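Local structure of phospholipase C-beta (PLC-beta) (Sepia officinalis, 3QR0) at residues Val45-Tyr50 / Leu158-Thr163; Leu52-Glu57 / Asp61-Asp66; Thr164-Lys169 / Ile177-Ser182; Ser192-Lys197 / Tyr222-Glu227. The protein is a multidomain PLC-beta protein that joins a PH domain, EF-hand-like helices, a TIM-barrel-type domain carrying a calcium ion, and a C2 domain. All blocks are in the same frame, centred on the assembly; numbering follows the deposited sequence.

Interaction 1: Val45-Tyr50 / Leu158-Thr163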
loop_
_atom_site.group_PDB
_atom_site.type_symbol
_atom_site.label_atom_id
_atom_site.label_comp_id
_atom_site.label_asym_id
_atom_site.label_seq_id
_atom_site.Cartn_x
_atom_site.Cartn_y
_atom_site.Cartn_z
ATOM N N VAL A 45 -25.227 -0.698 3.350
ATOM C CA VAL A 45 -23.906 -0.612 3.976
ATOM C C VAL A 45 -24.092 -0.797 5.477
ATOM O O VAL A 45 -25.048 -0.273 6.063
ATOM C CB VAL A 45 -23.248 0.765 3.717
ATOM C CG1 VAL A 45 -21.822 0.806 4.275
ATOM C CG2 VAL A 45 -23.255 1.091 2.217
ATOM N N ASP A 46 -23.200 -1.537 6.122
ATOM C CA ASP A 46 -23.277 -1.621 7.581
ATOM C C ASP A 46 -22.907 -0.254 8.187
ATOM O O ASP A 46 -22.256 0.570 7.531
ATOM C CB ASP A 46 -22.390 -2.731 8.132
ATOM C CG ASP A 46 -20.925 -2.405 8.018
ATOM O OD1 ASP A 46 -20.328 -1.996 9.037
ATOM O OD2 ASP A 46 -20.383 -2.537 6.900
ATOM N N PRO A 47 -23.326 0.001 9.439
ATOM C CA PRO A 47 -23.088 1.325 10.024
ATOM C C PRO A 47 -21.618 1.756 10.155
ATOM O O PRO A 47 -21.362 2.949 10.334
ATOM C CB PRO A 47 -23.741 1.222 11.408
ATOM C CG PRO A 47 -24.725 0.130 11.296
ATOM C CD PRO A 47 -24.139 -0.853 10.323
ATOM N N LYS A 48 -20.670 0.822 10.068
ATOM C CA LYS A 48 -19.241 1.167 10.164
ATOM C C LYS A 48 -18.541 1.307 8.812
ATOM O O LYS A 48 -17.346 1.581 8.774
ATOM C CB LYS A 48 -18.494 0.124 11.006
ATOM C CG LYS A 48 -18.991 0.013 12.444
ATOM C CD LYS A 48 -18.794 1.310 13.207
ATOM C CE LYS A 48 -18.817 1.087 14.714
ATOM N NZ LYS A 48 -18.392 2.301 15.459
ATOM N N GLY A 49 -19.272 1.120 7.714
ATOM C CA GLY A 49 -18.699 1.233 6.374
ATOM C C GLY A 49 -17.684 0.147 6.030
ATOM O O GLY A 49 -16.647 0.432 5.430
ATOM N N TYR A 50 -17.981 -1.097 6.402
ATOM C CA TYR A 50 -17.079 -2.227 6.136
ATOM C C TYR A 50 -17.558 -3.165 5.037
ATOM O O TYR A 50 -16.736 -3.821 4.392
ATOM C CB TYR A 50 -16.855 -3.052 7.404
ATOM C CG TYR A 50 -16.145 -2.311 8.514
ATOM C CD1 TYR A 50 -15.111 -1.410 8.235
ATOM C CD2 TYR A 50 -16.482 -2.527 9.842
ATOM C CE1 TYR A 50 -14.453 -0.739 9.247
ATOM C CE2 TYR A 50 -15.817 -1.858 10.866
ATOM C CZ TYR A 50 -14.803 -0.968 10.556
ATOM O OH TYR A 50 -14.132 -0.292 11.549
ATOM N N LEU A 158 -16.059 -8.074 12.260
ATOM C CA LEU A 158 -16.717 -9.376 12.282
ATOM C C LEU A 158 -18.046 -9.296 13.035
ATOM O O LEU A 158 -19.047 -9.881 12.600
ATOM C CB LEU A 158 -15.807 -10.430 12.928
ATOM C CG LEU A 158 -16.367 -11.842 13.100
ATOM C CD1 LEU A 158 -16.774 -12.430 11.753
ATOM C CD2 LEU A 158 -15.354 -12.737 13.793
ATOM N N TYR A 159 -18.050 -8.582 14.162
ATOM C CA TYR A 159 -19.270 -8.384 14.947
ATOM C C TYR A 159 -20.361 -7.721 14.106
ATOM O O TYR A 159 -21.520 -8.142 14.137
ATOM C CB TYR A 159 -18.994 -7.543 16.204
ATOM C CG TYR A 159 -20.238 -7.205 16.995
ATOM C CD1 TYR A 159 -20.766 -8.106 17.908
ATOM C CD2 TYR A 159 -20.895 -5.988 16.817
ATOM C CE1 TYR A 159 -21.919 -7.808 18.632
ATOM C CE2 TYR A 159 -22.050 -5.677 17.539
ATOM C CZ TYR A 159 -22.552 -6.593 18.443
ATOM O OH TYR A 159 -23.687 -6.304 19.160
ATOM N N PHE A 160 -19.992 -6.683 13.363
ATOM C CA PHE A 160 -20.966 -5.984 12.521
ATOM C C PHE A 160 -21.415 -6.816 11.325
ATOM O O PHE A 160 -22.563 -6.693 10.882
ATOM C CB PHE A 160 -20.448 -4.615 12.087
ATOM C CG PHE A 160 -20.758 -3.534 13.073
ATOM C CD1 PHE A 160 -19.888 -3.258 14.121
ATOM C CD2 PHE A 160 -21.944 -2.820 12.984
ATOM C CE1 PHE A 160 -20.178 -2.266 15.049
ATOM C CE2 PHE A 160 -22.241 -1.820 13.910
ATOM C CZ PHE A 160 -21.356 -1.548 14.945
ATOM N N ARG A 161 -20.537 -7.676 10.817
ATOM C CA ARG A 161 -20.948 -8.625 9.797
ATOM C C ARG A 161 -22.038 -9.542 10.357
ATOM O O ARG A 161 -23.086 -9.732 9.731
ATOM C CB ARG A 161 -19.780 -9.466 9.287
ATOM C CG ARG A 161 -20.148 -10.198 8.015
ATOM C CD ARG A 161 -19.145 -11.231 7.594
ATOM N NE ARG A 161 -19.773 -12.233 6.731
ATOM C CZ ARG A 161 -19.121 -13.070 5.928
ATOM N NH1 ARG A 161 -17.796 -13.040 5.837
ATOM N NH2 ARG A 161 -19.810 -13.940 5.199
ATOM N N LEU A 162 -21.791 -10.089 11.542
ATOM C CA LEU A 162 -22.722 -11.024 12.169
ATOM C C LEU A 162 -24.081 -10.405 12.510
ATOM O O LEU A 162 -25.110 -11.075 12.385
ATOM C CB LEU A 162 -22.095 -11.643 13.423
ATOM C CG LEU A 162 -20.941 -12.611 13.141
ATOM C CD1 LEU A 162 -20.260 -13.016 14.433
ATOM C CD2 LEU A 162 -21.429 -13.849 12.383
ATOM N N THR A 163 -24.084 -9.142 12.930
ATOM C CA THR A 163 -25.312 -8.476 13.370
ATOM C C THR A 163 -26.021 -7.664 12.272
ATOM O O THR A 163 -27.086 -7.105 12.517
ATOM C CB THR A 163 -25.049 -7.558 14.581
ATOM O OG1 THR A 163 -24.124 -6.518 14.225
ATOM C CG2 THR A 163 -24.497 -8.369 15.744
#
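Lys-48 lies across the ring of Phe-160. Its CG sits 3.6 Å from the centroid of the Phe-160 ring and only 10° off the ring normal. This is a CH-pi contact over the centre of one face. The lysine chain bends at chi2 (-62°), which brings CE beside the CE1-CZ side of the ring, 3.6 Å from Phe-160 CE1. NZ hydrogen-bonds a bound glycerol, probably from the crystallisation liquor. Pro-47 meets the same ring obliquely, with its CD 4.0 Å from Phe-160 CD2. Asp-46 crosses the phenylalanine side chain at about a right angle, and its OD1 is 4.0 Å from Phe-160 CB.

The carboxylate of Asp-46 is turned to its own loop. With CG placed between the backbone N and the carbonyl carbon (chi1 71°), OD1 accepts from Lys-48 N at 3.0 Å, an Asx turn. That donor stands above the carboxylate plane. OD2 takes Tyr-50 N on its syn side at 2.8 Å and also accepts from Phe-51 N. A type I turn from Asp-46 to Gly-49 shapes the same loop.

The loop joins two strands of the PH domain, and Phe-160 belongs to helix 151-165 of the EF-hand region. No hydrogen bond crosses between the two segments. The polar groups brace the loop from within, so this contact is mainly aliphatic carbon against an aromatic ring.

Interaction 2: Leu52-Glu57 / Asp61-Asp66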
loop_
_atom_site.group_PDB
_atom_site.type_symbol
_atom_site.label_atom_id
_atom_site.label_comp_id
_atom_site.label_asym_id
_atom_site.label_seq_id
_atom_site.Cartn_x
_atom_site.Cartn_y
_atom_site.Cartn_z
ATOM N N LEU A 52 -20.653 -3.871 1.811
ATOM C CA LEU A 52 -21.878 -3.755 1.034
ATOM C C LEU A 52 -22.561 -5.108 1.134
ATOM O O LEU A 52 -21.897 -6.139 1.027
ATOM C CB LEU A 52 -21.575 -3.479 -0.439
ATOM C CG LEU A 52 -21.029 -2.104 -0.807
ATOM C CD1 LEU A 52 -20.670 -2.067 -2.287
ATOM C CD2 LEU A 52 -22.057 -1.056 -0.481
ATOM N N TYR A 53 -23.872 -5.122 1.343
ATOM C CA TYR A 53 -24.587 -6.395 1.408
ATOM C C TYR A 53 -25.993 -6.294 0.841
ATOM O O TYR A 53 -26.578 -5.207 0.773
ATOM C CB TYR A 53 -24.595 -6.957 2.839
ATOM C CG TYR A 53 -25.414 -6.186 3.858
ATOM C CD1 TYR A 53 -26.689 -6.609 4.216
ATOM C CD2 TYR A 53 -24.900 -5.051 4.482
ATOM C CE1 TYR A 53 -27.441 -5.916 5.167
ATOM C CE2 TYR A 53 -25.643 -4.348 5.432
ATOM C CZ TYR A 53 -26.912 -4.790 5.770
ATOM O OH TYR A 53 -27.656 -4.100 6.703
ATOM N N TRP A 54 -26.508 -7.440 0.408
ATOM C CA TRP A 54 -27.830 -7.530 -0.201
ATOM C C TRP A 54 -28.304 -8.981 -0.204
ATOM O O TRP A 54 -27.495 -9.916 -0.155
ATOM C CB TRP A 54 -27.810 -6.973 -1.631
ATOM C CG TRP A 54 -26.973 -7.775 -2.592
ATOM C CD1 TRP A 54 -27.415 -8.742 -3.457
ATOM C CD2 TRP A 54 -25.556 -7.682 -2.790
ATOM N NE1 TRP A 54 -26.361 -9.251 -4.178
ATOM C CE2 TRP A 54 -25.210 -8.619 -3.790
ATOM C CE3 TRP A 54 -24.545 -6.894 -2.224
ATOM C CZ2 TRP A 54 -23.893 -8.795 -4.230
ATOM C CZ3 TRP A 54 -23.238 -7.070 -2.666
ATOM C CH2 TRP A 54 -22.928 -8.016 -3.662
ATOM N N LYS A 55 -29.616 -9.162 -0.248
ATOM C CA LYS A 55 -30.195 -10.496 -0.267
ATOM C C LYS A 55 -30.690 -10.823 -1.663
ATOM O O LYS A 55 -31.248 -9.966 -2.348
ATOM C CB LYS A 55 -31.330 -10.601 0.749
ATOM C CG LYS A 55 -30.827 -10.603 2.182
ATOM C CD LYS A 55 -31.948 -10.801 3.192
ATOM C CE LYS A 55 -31.387 -11.008 4.595
ATOM N NZ LYS A 55 -30.483 -9.896 5.015
ATOM N N ILE A 56 -30.449 -12.060 -2.086
ATOM C CA ILE A 56 -31.014 -12.600 -3.311
ATOM C C ILE A 56 -32.084 -13.608 -2.898
ATOM O O ILE A 56 -31.823 -14.526 -2.113
ATOM C CB ILE A 56 -29.944 -13.286 -4.184
ATOM C CG1 ILE A 56 -28.925 -12.264 -4.707
ATOM C CG2 ILE A 56 -30.599 -14.035 -5.352
ATOM C CD1 ILE A 56 -29.501 -11.246 -5.685
ATOM N N GLU A 57 -33.294 -13.414 -3.411
ATOM C CA GLU A 57 -34.428 -14.262 -3.059
ATOM C C GLU A 57 -34.125 -15.720 -3.414
ATOM O O GLU A 57 -33.773 -16.021 -4.548
ATOM C CB GLU A 57 -35.681 -13.787 -3.794
ATOM C CG GLU A 57 -36.980 -14.334 -3.239
ATOM C CD GLU A 57 -38.200 -13.708 -3.891
ATOM O OE1 GLU A 57 -39.270 -14.350 -3.886
ATOM O OE2 GLU A 57 -38.092 -12.571 -4.406
ATOM N N ASP A 61 -27.363 -17.733 1.790
ATOM C CA ASP A 61 -26.450 -16.746 2.345
ATOM C C ASP A 61 -26.735 -15.342 1.808
ATOM O O ASP A 61 -26.986 -15.149 0.612
ATOM C CB ASP A 61 -24.992 -17.129 2.044
ATOM C CG ASP A 61 -24.509 -18.315 2.881
ATOM O OD1 ASP A 61 -25.352 -19.058 3.426
ATOM O OD2 ASP A 61 -23.279 -18.502 3.001
ATOM N N THR A 62 -26.701 -14.368 2.708
ATOM C CA THR A 62 -26.701 -12.970 2.317
ATOM C C THR A 62 -25.439 -12.714 1.511
ATOM O O THR A 62 -24.357 -13.182 1.876
ATOM C CB THR A 62 -26.721 -12.055 3.544
ATOM O OG1 THR A 62 -27.945 -12.258 4.262
ATOM C CG2 THR A 62 -26.587 -10.588 3.135
ATOM N N GLN A 63 -25.594 -11.996 0.402
ATOM C CA GLN A 63 -24.486 -11.678 -0.483
ATOM C C GLN A 63 -23.789 -10.445 0.059
ATOM O O GLN A 63 -24.428 -9.590 0.671
ATOM C CB GLN A 63 -24.989 -11.420 -1.899
ATOM C CG GLN A 63 -25.777 -12.576 -2.488
ATOM C CD GLN A 63 -24.963 -13.845 -2.559
ATOM O OE1 GLN A 63 -25.160 -14.772 -1.772
ATOM N NE2 GLN A 63 -24.025 -13.885 -3.485
ATOM N N LEU A 64 -22.481 -10.357 -0.144
ATOM C CA LEU A 64 -21.736 -9.200 0.336
ATOM C C LEU A 64 -20.478 -8.926 -0.465
ATOM O O LEU A 64 -19.983 -9.791 -1.191
ATOM C CB LEU A 64 -21.384 -9.352 1.826
ATOM C CG LEU A 64 -20.290 -10.354 2.220
ATOM C CD1 LEU A 64 -19.929 -10.184 3.683
ATOM C CD2 LEU A 64 -20.727 -11.784 1.946
ATOM N N LEU A 65 -19.998 -7.694 -0.332
ATOM C CA LEU A 65 -18.671 -7.300 -0.770
ATOM C C LEU A 65 -17.939 -6.686 0.421
ATOM O O LEU A 65 -18.427 -5.733 1.042
ATOM C CB LEU A 65 -18.741 -6.286 -1.908
ATOM C CG LEU A 65 -19.172 -6.796 -3.282
ATOM C CD1 LEU A 65 -19.243 -5.628 -4.263
ATOM C CD2 LEU A 65 -18.231 -7.885 -3.802
ATOM N N ASP A 66 -16.785 -7.256 0.747
ATOM C CA ASP A 66 -15.912 -6.727 1.786
ATOM C C ASP A 66 -15.200 -5.526 1.183
ATOM O O ASP A 66 -14.415 -5.672 0.242
ATOM C CB ASP A 66 -14.909 -7.806 2.210
ATOM C CG ASP A 66 -14.050 -7.400 3.397
ATOM O OD1 ASP A 66 -13.816 -6.197 3.605
ATOM O OD2 ASP A 66 -13.588 -8.307 4.123
HETATM O O HOH W 1 -29.571 -13.906 -0.105
#
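Trp-54 and Gln-63 face each other as a hydrogen-bonded antiparallel pair. Gln-63 CB lies over one face of the indole, a CH-pi contact 3.6 Å from the centroid of the five-membered ring of Trp-54. CG of Trp-54 stands between its backbone N and carbonyl carbon (chi1 66°), which lays the indole over the neighbouring strand. The edge of the ring then reaches Leu-65, with Trp-54 CH2 4.0 Å from Leu-65 CG. Backbone bonds run both ways in this pair, from Trp-54 N to Gln-63 O at 3.0 Å and from Gln-63 N to Trp-54 O at 2.9 Å.

Leu-65 pairs with Leu-52 in the same manner, and Leu-65 N donates to Leu-52 O at 2.8 Å. These four side chains share one face of the sheet. Tyr-53 and Leu-64 take the other, where helix 151-165 packs.

Near the turn, a water accepts from Ile-56 N at 2.8 Å. The arrangement is an antiparallel beta hairpin, with strand 63-66 at the margin of the PH-domain sheet.

Interaction 3: Thr164-Lys169 / Ile177-Ser182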
loop_
_atom_site.group_PDB
_atom_site.type_symbol
_atom_site.label_atom_id
_atom_site.label_comp_id
_atom_site.label_asym_id
_atom_site.label_seq_id
_atom_site.Cartn_x
_atom_site.Cartn_y
_atom_site.Cartn_z
ATOM N N THR A 164 -25.441 -7.594 11.075
ATOM C CA THR A 164 -26.099 -6.914 9.953
ATOM C C THR A 164 -26.242 -7.841 8.751
ATOM O O THR A 164 -27.356 -8.129 8.324
ATOM C CB THR A 164 -25.364 -5.613 9.547
ATOM O OG1 THR A 164 -24.099 -5.928 8.952
ATOM C CG2 THR A 164 -25.151 -4.720 10.761
ATOM N N VAL A 165 -25.121 -8.321 8.218
ATOM C CA VAL A 165 -25.143 -9.177 7.027
ATOM C C VAL A 165 -25.773 -10.539 7.308
ATOM O O VAL A 165 -26.647 -10.991 6.564
ATOM C CB VAL A 165 -23.728 -9.413 6.460
ATOM C CG1 VAL A 165 -23.794 -10.295 5.213
ATOM C CG2 VAL A 165 -23.046 -8.090 6.150
ATOM N N GLU A 166 -25.327 -11.184 8.383
ATOM C CA GLU A 166 -25.722 -12.563 8.692
ATOM C C GLU A 166 -26.961 -12.677 9.572
ATOM O O GLU A 166 -27.456 -13.783 9.794
ATOM C CB GLU A 166 -24.572 -13.300 9.383
ATOM C CG GLU A 166 -23.255 -13.268 8.625
ATOM C CD GLU A 166 -23.345 -13.907 7.253
ATOM O OE1 GLU A 166 -24.154 -14.843 7.081
ATOM O OE2 GLU A 166 -22.598 -13.474 6.351
ATOM N N MET A 167 -27.458 -11.553 10.078
ATOM C CA MET A 167 -28.570 -11.581 11.023
ATOM C C MET A 167 -29.871 -11.974 10.327
ATOM O O MET A 167 -30.169 -11.496 9.229
ATOM C CB MET A 167 -28.724 -10.231 11.727
ATOM C CG MET A 167 -29.682 -10.276 12.908
ATOM S SD MET A 167 -29.417 -8.946 14.087
ATOM C CE MET A 167 -30.071 -7.540 13.180
ATOM N N GLU A 168 -30.630 -12.851 10.982
ATOM C CA GLU A 168 -31.874 -13.401 10.441
ATOM C C GLU A 168 -32.986 -13.262 11.476
ATOM O O GLU A 168 -33.041 -14.032 12.437
ATOM C CB GLU A 168 -31.676 -14.880 10.079
ATOM C CG GLU A 168 -32.930 -15.605 9.570
ATOM C CD GLU A 168 -32.675 -17.070 9.233
ATOM O OE1 GLU A 168 -31.591 -17.594 9.592
ATOM O OE2 GLU A 168 -33.563 -17.701 8.614
ATOM N N LYS A 169 -33.858 -12.274 11.274
ATOM C CA LYS A 169 -34.997 -12.019 12.163
ATOM C C LYS A 169 -34.521 -11.738 13.588
ATOM O O LYS A 169 -34.894 -12.432 14.535
ATOM C CB LYS A 169 -35.996 -13.184 12.116
ATOM C CG LYS A 169 -36.286 -13.656 10.693
ATOM C CD LYS A 169 -37.637 -14.333 10.555
ATOM C CE LYS A 169 -37.908 -14.717 9.103
ATOM N NZ LYS A 169 -39.359 -14.906 8.832
ATOM N N ILE A 177 -21.637 -17.802 12.566
ATOM C CA ILE A 177 -20.453 -17.536 13.382
ATOM C C ILE A 177 -19.318 -18.476 12.983
ATOM O O ILE A 177 -18.185 -18.040 12.793
ATOM C CB ILE A 177 -20.733 -17.702 14.897
ATOM C CG1 ILE A 177 -21.886 -16.794 15.342
ATOM C CG2 ILE A 177 -19.478 -17.384 15.699
ATOM C CD1 ILE A 177 -22.292 -16.981 16.781
ATOM N N GLN A 178 -19.632 -19.762 12.843
ATOM C CA GLN A 178 -18.629 -20.758 12.460
ATOM C C GLN A 178 -18.075 -20.539 11.048
ATOM O O GLN A 178 -16.861 -20.605 10.848
ATOM C CB GLN A 178 -19.188 -22.178 12.603
ATOM C CG GLN A 178 -19.205 -22.669 14.043
ATOM C CD GLN A 178 -19.955 -23.975 14.222
ATOM O OE1 GLN A 178 -20.788 -24.352 13.394
ATOM N NE2 GLN A 178 -19.666 -24.674 15.317
ATOM N N LYS A 179 -18.952 -20.271 10.080
ATOM C CA LYS A 179 -18.515 -20.082 8.689
ATOM C C LYS A 179 -17.601 -18.866 8.522
ATOM O O LYS A 179 -16.703 -18.883 7.687
ATOM C CB LYS A 179 -19.706 -19.983 7.724
ATOM C CG LYS A 179 -20.419 -18.643 7.706
ATOM C CD LYS A 179 -21.435 -18.550 6.585
ATOM C CE LYS A 179 -22.010 -17.142 6.506
ATOM N NZ LYS A 179 -23.206 -17.065 5.630
ATOM N N CYS A 180 -17.834 -17.814 9.308
ATOM C CA CYS A 180 -17.001 -16.611 9.236
ATOM C C CYS A 180 -15.599 -16.835 9.816
ATOM O O CYS A 180 -14.677 -16.088 9.488
ATOM C CB CYS A 180 -17.678 -15.431 9.947
ATOM S SG CYS A 180 -19.152 -14.766 9.103
ATOM N N LEU A 181 -15.435 -17.854 10.664
ATOM C CA LEU A 181 -14.159 -18.100 11.348
ATOM C C LEU A 181 -13.354 -19.288 10.811
ATOM O O LEU A 181 -12.126 -19.209 10.742
ATOM C CB LEU A 181 -14.381 -18.275 12.859
ATOM C CG LEU A 181 -14.803 -17.029 13.644
ATOM C CD1 LEU A 181 -15.157 -17.393 15.078
ATOM C CD2 LEU A 181 -13.717 -15.962 13.624
ATOM N N SER A 182 -14.013 -20.388 10.445
ATOM C CA SER A 182 -13.271 -21.594 10.046
ATOM C C SER A 182 -14.066 -22.596 9.205
ATOM O O SER A 182 -15.289 -22.708 9.331
ATOM C CB SER A 182 -12.726 -22.304 11.292
ATOM O OG SER A 182 -11.778 -23.297 10.946
HETATM O O HOH W 2 -23.082 -14.388 3.873
#
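Glu-166 and Lys-179 meet in a salt bridge. The lysine can be followed outward from its helix. Its CB points toward segment 164-169, and CG lies between the backbone N and the carbonyl carbon (chi1 78°). Beyond CG the chain is extended, so CG and CD span the gap between the segments. CE then comes to 3.2 Å from Glu-166 OE1. NZ ends 2.8 Å from Glu-166 OE1 and donates a hydrogen bond to it. The ammonium arrives from above the carboxylate plane, 38° out of it. A water accepts from Lys-179 NZ at 3.2 Å and donates to Glu-166 OE2 at 2.7 Å, closing a small ring.

Both charges have second partners. Lys-179 also bridges to Asp-61, and Glu-166 to Arg-161, which probably favours the charged forms of all four. Nearer the backbone, Glu-166 CG passes 4.4 Å from Cys-180 SG.

Glu-166 follows directly on helix 151-165, and Lys-179 projects from helix 174-181. Asp-61 adds the PH-domain hairpin of strands 51-54 and 63-66 to this helical corner.

Interaction 4: Ser192-Lys197 / Tyr222-Glu227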
loop_
_atom_site.group_PDB
_atom_site.type_symbol
_atom_site.label_atom_id
_atom_site.label_comp_id
_atom_site.label_asym_id
_atom_site.label_seq_id
_atom_site.Cartn_x
_atom_site.Cartn_y
_atom_site.Cartn_z
ATOM N N SER A 192 -17.795 -23.819 19.051
ATOM C CA SER A 192 -18.985 -24.266 19.787
ATOM C C SER A 192 -18.753 -24.293 21.303
ATOM O O SER A 192 -19.591 -23.819 22.074
ATOM C CB SER A 192 -19.428 -25.653 19.311
ATOM O OG SER A 192 -19.886 -25.600 17.972
ATOM N N LYS A 193 -17.617 -24.851 21.716
ATOM C CA LYS A 193 -17.246 -24.910 23.131
ATOM C C LYS A 193 -17.132 -23.509 23.735
ATOM O O LYS A 193 -17.565 -23.279 24.865
ATOM C CB LYS A 193 -15.916 -25.655 23.303
ATOM C CG LYS A 193 -15.974 -27.145 22.960
ATOM C CD LYS A 193 -16.274 -28.013 24.179
ATOM C CE LYS A 193 -15.036 -28.211 25.049
ATOM N NZ LYS A 193 -15.233 -29.283 26.065
ATOM N N ALA A 194 -16.553 -22.578 22.976
ATOM C CA ALA A 194 -16.398 -21.193 23.429
ATOM C C ALA A 194 -17.750 -20.500 23.595
ATOM O O ALA A 194 -17.963 -19.778 24.563
ATOM C CB ALA A 194 -15.513 -20.407 22.460
ATOM N N LEU A 195 -18.658 -20.723 22.646
ATOM C CA LEU A 195 -20.018 -20.184 22.733
ATOM C C LEU A 195 -20.726 -20.740 23.967
ATOM O O LEU A 195 -21.440 -20.017 24.665
ATOM C CB LEU A 195 -20.824 -20.530 21.475
ATOM C CG LEU A 195 -20.351 -19.940 20.141
ATOM C CD1 LEU A 195 -21.091 -20.593 18.978
ATOM C CD2 LEU A 195 -20.524 -18.429 20.105
ATOM N N GLU A 196 -20.515 -22.028 24.228
ATOM C CA GLU A 196 -21.091 -22.690 25.396
ATOM C C GLU A 196 -20.566 -22.075 26.693
ATOM O O GLU A 196 -21.342 -21.763 27.591
ATOM C CB GLU A 196 -20.786 -24.189 25.358
ATOM C CG GLU A 196 -21.666 -25.036 26.263
ATOM C CD GLU A 196 -21.407 -26.525 26.099
ATOM O OE1 GLU A 196 -20.291 -26.899 25.666
ATOM O OE2 GLU A 196 -22.318 -27.326 26.400
ATOM N N LYS A 197 -19.251 -21.889 26.774
ATOM C CA LYS A 197 -18.607 -21.311 27.960
ATOM C C LYS A 197 -19.135 -19.914 28.305
ATOM O O LYS A 197 -19.227 -19.553 29.478
ATOM C CB LYS A 197 -17.091 -21.253 27.758
ATOM C CG LYS A 197 -16.310 -20.801 28.980
ATOM C CD LYS A 197 -14.827 -21.099 28.823
ATOM C CE LYS A 197 -14.061 -20.825 30.109
ATOM N NZ LYS A 197 -12.638 -21.257 30.001
ATOM N N TYR A 222 -14.110 -14.007 22.302
ATOM C CA TYR A 222 -12.694 -13.995 21.908
ATOM C C TYR A 222 -11.815 -14.572 23.022
ATOM O O TYR A 222 -10.963 -15.421 22.766
ATOM C CB TYR A 222 -12.222 -12.570 21.566
ATOM C CG TYR A 222 -10.771 -12.476 21.122
ATOM C CD1 TYR A 222 -10.438 -12.413 19.776
ATOM C CD2 TYR A 222 -9.734 -12.436 22.055
ATOM C CE1 TYR A 222 -9.111 -12.326 19.366
ATOM C CE2 TYR A 222 -8.405 -12.353 21.656
ATOM C CZ TYR A 222 -8.099 -12.298 20.308
ATOM O OH TYR A 222 -6.790 -12.218 19.897
ATOM N N LEU A 223 -12.035 -14.106 24.253
ATOM C CA LEU A 223 -11.274 -14.586 25.412
ATOM C C LEU A 223 -11.455 -16.089 25.621
ATOM O O LEU A 223 -10.500 -16.792 25.947
ATOM C CB LEU A 223 -11.683 -13.836 26.685
ATOM C CG LEU A 223 -11.437 -12.325 26.729
ATOM C CD1 LEU A 223 -11.939 -11.737 28.054
ATOM C CD2 LEU A 223 -9.966 -12.018 26.525
ATOM N N ALA A 224 -12.683 -16.569 25.428
ATOM C CA ALA A 224 -13.000 -17.994 25.544
ATOM C C ALA A 224 -12.460 -18.839 24.387
ATOM O O ALA A 224 -12.216 -20.034 24.562
ATOM C CB ALA A 224 -14.509 -18.189 25.656
ATOM N N LEU A 225 -12.292 -18.233 23.211
ATOM C CA LEU A 225 -11.898 -18.975 22.013
ATOM C C LEU A 225 -10.396 -19.182 21.913
ATOM O O LEU A 225 -9.926 -20.317 21.836
ATOM C CB LEU A 225 -12.392 -18.272 20.744
ATOM C CG LEU A 225 -12.046 -18.977 19.423
ATOM C CD1 LEU A 225 -12.572 -20.410 19.428
ATOM C CD2 LEU A 225 -12.594 -18.205 18.232
ATOM N N LEU A 226 -9.641 -18.087 21.886
ATOM C CA LEU A 226 -8.197 -18.179 21.690
ATOM C C LEU A 226 -7.492 -18.404 23.015
ATOM O O LEU A 226 -7.906 -17.875 24.045
ATOM C CB LEU A 226 -7.635 -16.931 20.999
ATOM C CG LEU A 226 -7.995 -16.809 19.518
ATOM C CD1 LEU A 226 -9.424 -16.344 19.372
ATOM C CD2 LEU A 226 -7.047 -15.875 18.785
ATOM N N GLU A 227 -6.436 -19.214 22.971
ATOM C CA GLU A 227 -5.534 -19.398 24.102
ATOM C C GLU A 227 -4.333 -18.478 23.900
ATOM O O GLU A 227 -3.326 -18.861 23.295
ATOM C CB GLU A 227 -5.097 -20.865 24.218
ATOM C CG GLU A 227 -6.139 -21.750 24.901
ATOM C CD GLU A 227 -5.903 -23.245 24.699
ATOM O OE1 GLU A 227 -5.110 -23.630 23.807
ATOM O OE2 GLU A 227 -6.526 -24.041 25.437
#
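The chi1 of Leu-225 (-179°) sets CG opposite the backbone N and sends the branch on to Leu-181 of helix 174-181, while CB itself stays 4.2 Å from Ala-194 CB. Lys-197 runs extended from its helix (chi1 -174°, chi2 166°), and this carries its CD alongside Ala-224, 4.3 Å from the CB of Ala-224.

Between them the two alanines meet methyl to methyl. Ala-194 CB is 4.0 Å from Ala-224 CB, and each methyl also touches the opposite backbone. Ala-194 CB rests 3.9 Å from Ala-224 O and equally close to Leu-225 CA. Ala-224 CB lies 4.0 Å from Ala-194 O. With such small side chains here, the CA atoms of Ala-194 and Ala-224 approach to 5.1 Å.

This is helix-helix packing inside the EF-hand region of the protein, joining helix 185-198 to the C-terminal end of helix 215-225. No hydrogen bond links the two segments directly. The helix end at Leu-225 has a polar tie nearby, since its carbonyl oxygen accepts from Arg-190, one turn before Ala-194 on helix 185-198. Ala-194 also touches Phe-221. Lys-197 borders the contact at the exposed surface.

How the interactions relate
Interactions 1, 2 and 3 touch one another, and helix 151-165 and its end run through all three. Interactions 1 and 3 use it directly, while the hairpin of interaction 2 packs on it through Tyr-53 and Leu-64. Interaction 2 is nested in the chain loop closed by interaction 1. All four are partly buried, none wholly core. Their chemistry differs with place. Interaction 2 is backbone pairing with side-chain packing within one domain, interaction 1 is largely apolar contact between domains, and interaction 3 is charged. Interaction 4 lies farther out, about 34 Å from the centre of the chain against 24 to 29 Å for the others, and joins helices by small apolar groups. It meets interaction 3 through Ile-177 on Leu-195.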